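Local coordinates for putative modification methylase (Thermus thermophilus, PDB 2ZIG), which probably transfers a methyl group from S-adenosyl-L-methionine to the exocyclic N4 of cytosine in DNA, at residues B[239-242]-B[243-246]; B[269-272]-B[273-277]. All blocks are in the same frame, centred on the assembly; numbering follows the deposited sequence.

Interaction 1. Residues B[239-242]-B[243-246]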
ATOM      1  N   VAL B 239      -3.431 -24.373  -7.265  1.00 25.22           N
ATOM      2  CA  VAL B 239      -2.876 -23.249  -6.520  1.00 25.89           C
ATOM      3  C   VAL B 239      -1.363 -23.295  -6.661  1.00 25.69           C
ATOM      4  O   VAL B 239      -0.732 -24.310  -6.355  1.00 25.18           O
ATOM      5  CB  VAL B 239      -3.253 -23.321  -5.018  1.00 26.36           C
ATOM      6  CG1 VAL B 239      -2.584 -22.179  -4.248  1.00 25.29           C
ATOM      7  CG2 VAL B 239      -4.766 -23.241  -4.857  1.00 23.94           C
ATOM      8  N   LEU B 240      -0.785 -22.194  -7.124  1.00 25.24           N
ATOM      9  CA  LEU B 240       0.651 -22.129  -7.336  1.00 27.33           C
ATOM     10  C   LEU B 240       1.396 -21.120  -6.481  1.00 27.34           C
ATOM     11  O   LEU B 240       0.916 -20.016  -6.257  1.00 26.36           O
ATOM     12  CB  LEU B 240       0.941 -21.809  -8.802  1.00 28.66           C
ATOM     13  CG  LEU B 240       2.383 -21.379  -9.099  1.00 30.45           C
ATOM     14  CD1 LEU B 240       3.333 -22.541  -8.837  1.00 31.60           C
ATOM     15  CD2 LEU B 240       2.496 -20.923 -10.531  1.00 30.32           C
ATOM     16  N   ASP B 241       2.574 -21.518  -6.007  1.00 26.71           N
ATOM     17  CA  ASP B 241       3.449 -20.633  -5.243  1.00 26.63           C
ATOM     18  C   ASP B 241       4.823 -20.780  -5.913  1.00 27.05           C
ATOM     19  O   ASP B 241       5.474 -21.816  -5.781  1.00 27.92           O
ATOM     20  CB  ASP B 241       3.544 -21.064  -3.773  1.00 27.04           C
ATOM     21  CG  ASP B 241       4.318 -20.067  -2.922  1.00 26.41           C
ATOM     22  OD1 ASP B 241       5.178 -19.355  -3.476  1.00 27.29           O
ATOM     23  OD2 ASP B 241       4.083 -19.992  -1.694  1.00 26.54           O
ATOM     24  N   PRO B 242       5.268 -19.752  -6.654  1.00 29.81           N
ATOM     25  CA  PRO B 242       6.554 -19.717  -7.366  1.00 30.98           C
ATOM     26  C   PRO B 242       7.779 -19.673  -6.442  1.00 32.22           C
ATOM     27  O   PRO B 242       8.903 -19.958  -6.875  1.00 31.91           O
ATOM     28  CB  PRO B 242       6.454 -18.441  -8.201  1.00 32.61           C
ATOM     29  CG  PRO B 242       4.991 -18.186  -8.313  1.00 33.58           C
ATOM     30  CD  PRO B 242       4.486 -18.544  -6.956  1.00 30.95           C
ATOM     31  N   PHE B 243       7.559 -19.296  -5.181  1.00 29.77           N
ATOM     32  CA  PHE B 243       8.634 -19.199  -4.195  1.00 28.39           C
ATOM     33  C   PHE B 243       8.182 -19.929  -2.941  1.00 28.38           C
ATOM     34  O   PHE B 243       8.088 -19.338  -1.861  1.00 27.64           O
ATOM     35  CB  PHE B 243       8.907 -17.729  -3.864  1.00 28.44           C
ATOM     36  CG  PHE B 243       9.131 -16.867  -5.076  1.00 28.80           C
ATOM     37  CD1 PHE B 243       8.197 -15.908  -5.445  1.00 28.60           C
ATOM     38  CD2 PHE B 243      10.277 -17.015  -5.849  1.00 30.64           C
ATOM     39  CE1 PHE B 243       8.398 -15.102  -6.567  1.00 30.96           C
ATOM     40  CE2 PHE B 243      10.494 -16.213  -6.979  1.00 30.18           C
ATOM     41  CZ  PHE B 243       9.549 -15.254  -7.337  1.00 30.53           C
ATOM     42  N   ALA B 244       7.934 -21.226  -3.098  1.00 28.17           N
ATOM     43  CA  ALA B 244       7.408 -22.087  -2.041  1.00 27.35           C
ATOM     44  C   ALA B 244       8.110 -22.209  -0.687  1.00 29.00           C
ATOM     45  O   ALA B 244       7.446 -22.464   0.320  1.00 28.25           O
ATOM     46  CB  ALA B 244       7.170 -23.478  -2.612  1.00 26.09           C
ATOM     47  N   GLY B 245       9.429 -22.044  -0.639  1.00 30.01           N
ATOM     48  CA  GLY B 245      10.110 -22.172   0.637  1.00 29.40           C
ATOM     49  C   GLY B 245       9.738 -23.508   1.259  1.00 31.86           C
ATOM     50  O   GLY B 245       9.806 -24.540   0.581  1.00 31.39           O
ATOM     51  N   THR B 246       9.330 -23.510   2.527  1.00 29.95           N
ATOM     52  CA  THR B 246       8.959 -24.761   3.171  1.00 30.45           C
ATOM     53  C   THR B 246       7.562 -25.253   2.799  1.00 29.94           C
ATOM     54  O   THR B 246       7.045 -26.191   3.412  1.00 28.26           O
ATOM     55  CB  THR B 246       9.070 -24.679   4.696  1.00 33.45           C
ATOM     56  OG1 THR B 246       8.394 -23.509   5.163  1.00 35.77           O
ATOM     57  CG2 THR B 246      10.532 -24.640   5.112  1.00 35.04           C
TER
HETATM   58  O   HOH W   1       5.998 -17.975  -0.661  1.00 27.95           O
HETATM   59  O   HOH W   2       4.522 -22.015  -0.175  1.00 29.97           O

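Interaction 2. Residues B[269-272]-B[273-277]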
ATOM      1  N   TYR B 269      15.387 -26.614   1.169  1.00 30.45           N
ATOM      2  CA  TYR B 269      14.062 -26.160   1.576  1.00 32.00           C
ATOM      3  C   TYR B 269      12.950 -27.005   0.975  1.00 31.59           C
ATOM      4  O   TYR B 269      11.943 -27.267   1.627  1.00 30.74           O
ATOM      5  CB  TYR B 269      13.878 -24.694   1.168  1.00 33.06           C
ATOM      6  CG  TYR B 269      14.833 -23.741   1.864  1.00 34.86           C
ATOM      7  CD1 TYR B 269      15.088 -22.470   1.341  1.00 36.14           C
ATOM      8  CD2 TYR B 269      15.463 -24.102   3.054  1.00 34.45           C
ATOM      9  CE1 TYR B 269      15.949 -21.584   1.990  1.00 36.25           C
ATOM     10  CE2 TYR B 269      16.322 -23.226   3.711  1.00 36.49           C
ATOM     11  CZ  TYR B 269      16.560 -21.971   3.175  1.00 37.01           C
ATOM     12  OH  TYR B 269      17.409 -21.111   3.831  1.00 38.79           O
ATOM     13  N   ALA B 270      13.124 -27.420  -0.274  1.00 32.67           N
ATOM     14  CA  ALA B 270      12.119 -28.255  -0.921  1.00 34.22           C
ATOM     15  C   ALA B 270      12.001 -29.554  -0.136  1.00 34.04           C
ATOM     16  O   ALA B 270      10.913 -30.103   0.000  1.00 36.46           O
ATOM     17  CB  ALA B 270      12.515 -28.542  -2.372  1.00 34.94           C
ATOM     18  N   GLN B 271      13.122 -30.038   0.391  1.00 33.19           N
ATOM     19  CA  GLN B 271      13.118 -31.276   1.170  1.00 34.67           C
ATOM     20  C   GLN B 271      12.416 -31.037   2.499  1.00 33.83           C
ATOM     21  O   GLN B 271      11.757 -31.924   3.034  1.00 31.21           O
ATOM     22  CB  GLN B 271      14.543 -31.759   1.439  1.00 34.95           C
ATOM     23  CG  GLN B 271      14.794 -33.200   1.051  1.00 38.95           C
ATOM     24  CD  GLN B 271      13.765 -34.164   1.611  1.00 39.89           C
ATOM     25  OE1 GLN B 271      13.576 -34.266   2.824  1.00 43.51           O
ATOM     26  NE2 GLN B 271      13.097 -34.881   0.725  1.00 38.08           N
ATOM     27  N   LEU B 272      12.577 -29.836   3.040  1.00 34.28           N
ATOM     28  CA  LEU B 272      11.922 -29.495   4.291  1.00 33.87           C
ATOM     29  C   LEU B 272      10.431 -29.414   3.986  1.00 33.44           C
ATOM     30  O   LEU B 272       9.591 -29.850   4.775  1.00 33.98           O
ATOM     31  CB  LEU B 272      12.439 -28.153   4.815  1.00 33.54           C
ATOM     32  CG  LEU B 272      13.895 -28.135   5.297  1.00 33.24           C
ATOM     33  CD1 LEU B 272      14.264 -26.734   5.747  1.00 32.79           C
ATOM     34  CD2 LEU B 272      14.077 -29.125   6.448  1.00 31.61           C
ATOM     35  N   ALA B 273      10.120 -28.864   2.820  1.00 31.34           N
ATOM     36  CA  ALA B 273       8.745 -28.722   2.373  1.00 31.48           C
ATOM     37  C   ALA B 273       8.048 -30.077   2.313  1.00 32.33           C
ATOM     38  O   ALA B 273       6.939 -30.236   2.827  1.00 31.29           O
ATOM     39  CB  ALA B 273       8.716 -28.066   1.001  1.00 32.48           C
ATOM     40  N   LYS B 274       8.697 -31.047   1.675  1.00 32.89           N
ATOM     41  CA  LYS B 274       8.141 -32.392   1.552  1.00 32.93           C
ATOM     42  C   LYS B 274       7.861 -33.017   2.909  1.00 33.39           C
ATOM     43  O   LYS B 274       6.823 -33.647   3.095  1.00 32.85           O
ATOM     44  CB  LYS B 274       9.090 -33.308   0.775  1.00 33.72           C
ATOM     45  CG  LYS B 274       8.788 -34.786   0.981  1.00 34.38           C
ATOM     46  CD  LYS B 274       9.661 -35.701   0.120  1.00 39.95           C
ATOM     47  CE  LYS B 274       9.288 -35.604  -1.352  1.00 40.21           C
ATOM     48  NZ  LYS B 274       9.833 -36.742  -2.150  1.00 43.81           N
ATOM     49  N   GLU B 275       8.798 -32.857   3.843  1.00 34.25           N
ATOM     50  CA  GLU B 275       8.652 -33.409   5.192  1.00 35.32           C
ATOM     51  C   GLU B 275       7.550 -32.685   5.968  1.00 34.71           C
ATOM     52  O   GLU B 275       6.761 -33.304   6.682  1.00 33.86           O
ATOM     53  CB  GLU B 275       9.988 -33.308   5.948  1.00 36.26           C
ATOM     54  CG  GLU B 275      11.113 -34.195   5.365  1.00 37.29           C
ATOM     55  CD  GLU B 275      12.495 -33.900   5.948  1.00 37.34           C
ATOM     56  OE1 GLU B 275      13.476 -34.519   5.492  1.00 39.94           O
ATOM     57  OE2 GLU B 275      12.613 -33.052   6.856  1.00 38.48           O
ATOM     58  N   ARG B 276       7.500 -31.366   5.818  1.00 34.99           N
ATOM     59  CA  ARG B 276       6.500 -30.561   6.500  1.00 33.16           C
ATOM     60  C   ARG B 276       5.121 -30.911   5.945  1.00 32.90           C
ATOM     61  O   ARG B 276       4.172 -31.138   6.698  1.00 32.87           O
ATOM     62  CB  ARG B 276       6.790 -29.066   6.287  1.00 32.53           C
ATOM     63  CG  ARG B 276       5.895 -28.149   7.094  1.00 32.91           C
ATOM     64  CD  ARG B 276       6.055 -26.678   6.708  1.00 34.35           C
ATOM     65  NE  ARG B 276       5.000 -25.868   7.312  1.00 31.86           N
ATOM     66  CZ  ARG B 276       4.821 -24.570   7.093  1.00 33.06           C
ATOM     67  NH1 ARG B 276       3.827 -23.931   7.696  1.00 32.68           N
ATOM     68  NH2 ARG B 276       5.628 -23.907   6.275  1.00 32.07           N
ATOM     69  N   PHE B 277       5.028 -30.965   4.621  1.00 31.31           N
ATOM     70  CA  PHE B 277       3.786 -31.276   3.928  1.00 31.68           C
ATOM     71  C   PHE B 277       3.196 -32.578   4.449  1.00 33.98           C
ATOM     72  O   PHE B 277       2.022 -32.635   4.818  1.00 34.03           O
ATOM     73  CB  PHE B 277       4.059 -31.403   2.430  1.00 30.31           C
ATOM     74  CG  PHE B 277       2.821 -31.559   1.585  1.00 28.70           C
ATOM     75  CD1 PHE B 277       2.248 -30.456   0.958  1.00 26.05           C
ATOM     76  CD2 PHE B 277       2.264 -32.815   1.369  1.00 27.02           C
ATOM     77  CE1 PHE B 277       1.145 -30.600   0.118  1.00 26.85           C
ATOM     78  CE2 PHE B 277       1.160 -32.977   0.532  1.00 26.79           C
ATOM     79  CZ  PHE B 277       0.597 -31.864  -0.098  1.00 27.39           C
TER

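Interaction 1. Residues B[239-242]-B[243-246]
At the end of strand 238-241 the backbone turns sharply at Asp241-Pro242-Phe243, bringing the CA atoms of Asp241 and Ala244 to 5.3 Å and opening the glycine-rich Asp-Pro-Phe-Ala-Gly-Thr-Gly loop, the signature of amino-methyltransferases that serves S-adenosyl-L-methionine binding in this Rossmann-like fold. The turn is an Asx turn: Phe243 N donates to Asp241 OD1 at 2.9 Å, bent to 145° and arriving on the anti side, tilted from the carboxylate plane. With CG anti to its own backbone N (chi1 -173°), Asp241 presents the carboxylate to the chain that follows. Both oxygens have further partners, OD1 in Thr46 OG1 of the adjacent strand and OD2 in Thr249 OG1 of helix 248-255, so the group is tied to a neighbouring strand and to the helix that follows the loop. Pro242 CB sits over one face of the Phe243 ring, 4.2 Å from its centroid and displaced toward the rim, a CH-pi contact. Val79 of helix 66-86 touches both residues of this pair, and Trp80 and Pro49 also adjoin the phenyl ring. Water 2 bridges the turn, donating to Asp241 OD2 at 2.6 Å and to Ala244 O at 3.0 Å.

Interaction 2. Residues B[269-272]-B[273-277]
Ala273 N donates to Tyr269 O at 2.7 Å, the shortest of four successive i to i+4 backbone bonds that join 269-272 to 273-277 within helix 267-280. The ladder continues through Lys274 N to Ala270 O, Glu275 N to Gln271 O and Arg276 N to Leu272 O, the third being the longest at 3.2 Å. The helix belongs to the connection between parallel strands 259-264 and 286-289, a beta-alpha-beta crossover that passes over strand 22-26. Its small residues face that strand: Ala270 packs on Leu24 and Val26, and Ala273 on Leu24, while the Ala273 methyl group also lies 3.2 Å from Ala270 O, one turn back. Glu275 lies one turn after Gln271, and its CG rests 3.3 Å from Gln271 O; the acid then runs extended beyond CG. The CB of Arg276 lies 3.3 Å from Leu272 O, the same oxygen that accepts from its backbone N. The Arg276 side chain leaves the helix fully extended from CG to NE, carrying its guanidinium to where NH2 bonds to Thr248 OG1; Glu280 offers NE a long, weak ion pair. Helix 267-280 thus turns Ala270 and Ala273 to strand 22-26, while Arg276, through NH2 to Thr248 OG1, is tied to a residue that binds S-adenosyl-L-methionine, which is consistent with its holding that side chain in place.

Interaction 1 and interaction 2 lie with centres about 11 Å apart and meet mainly at Thr246, the last residue of 243-246. Thr246 OG1 stands 3.0 Å from Arg276 NH2, a weak hydrogen bond. Thr246 O comes within 3.5 Å of Ala273 CB, which Gly245 O also approaches, and Thr246 CG2 packs on Leu272 CB. Helix 267-280 therefore backs the loop that follows strand 238-241. Thr246 and Thr248, both touched by Arg276, bind S-adenosyl-L-methionine, as does Glu264, whose OE1 accepts from Gly245 N; no cofactor is bound to this chain. The nearest atoms of the Phe243 and Ala29 side chains are about 4 Å apart, and Ala29 is another cofactor residue.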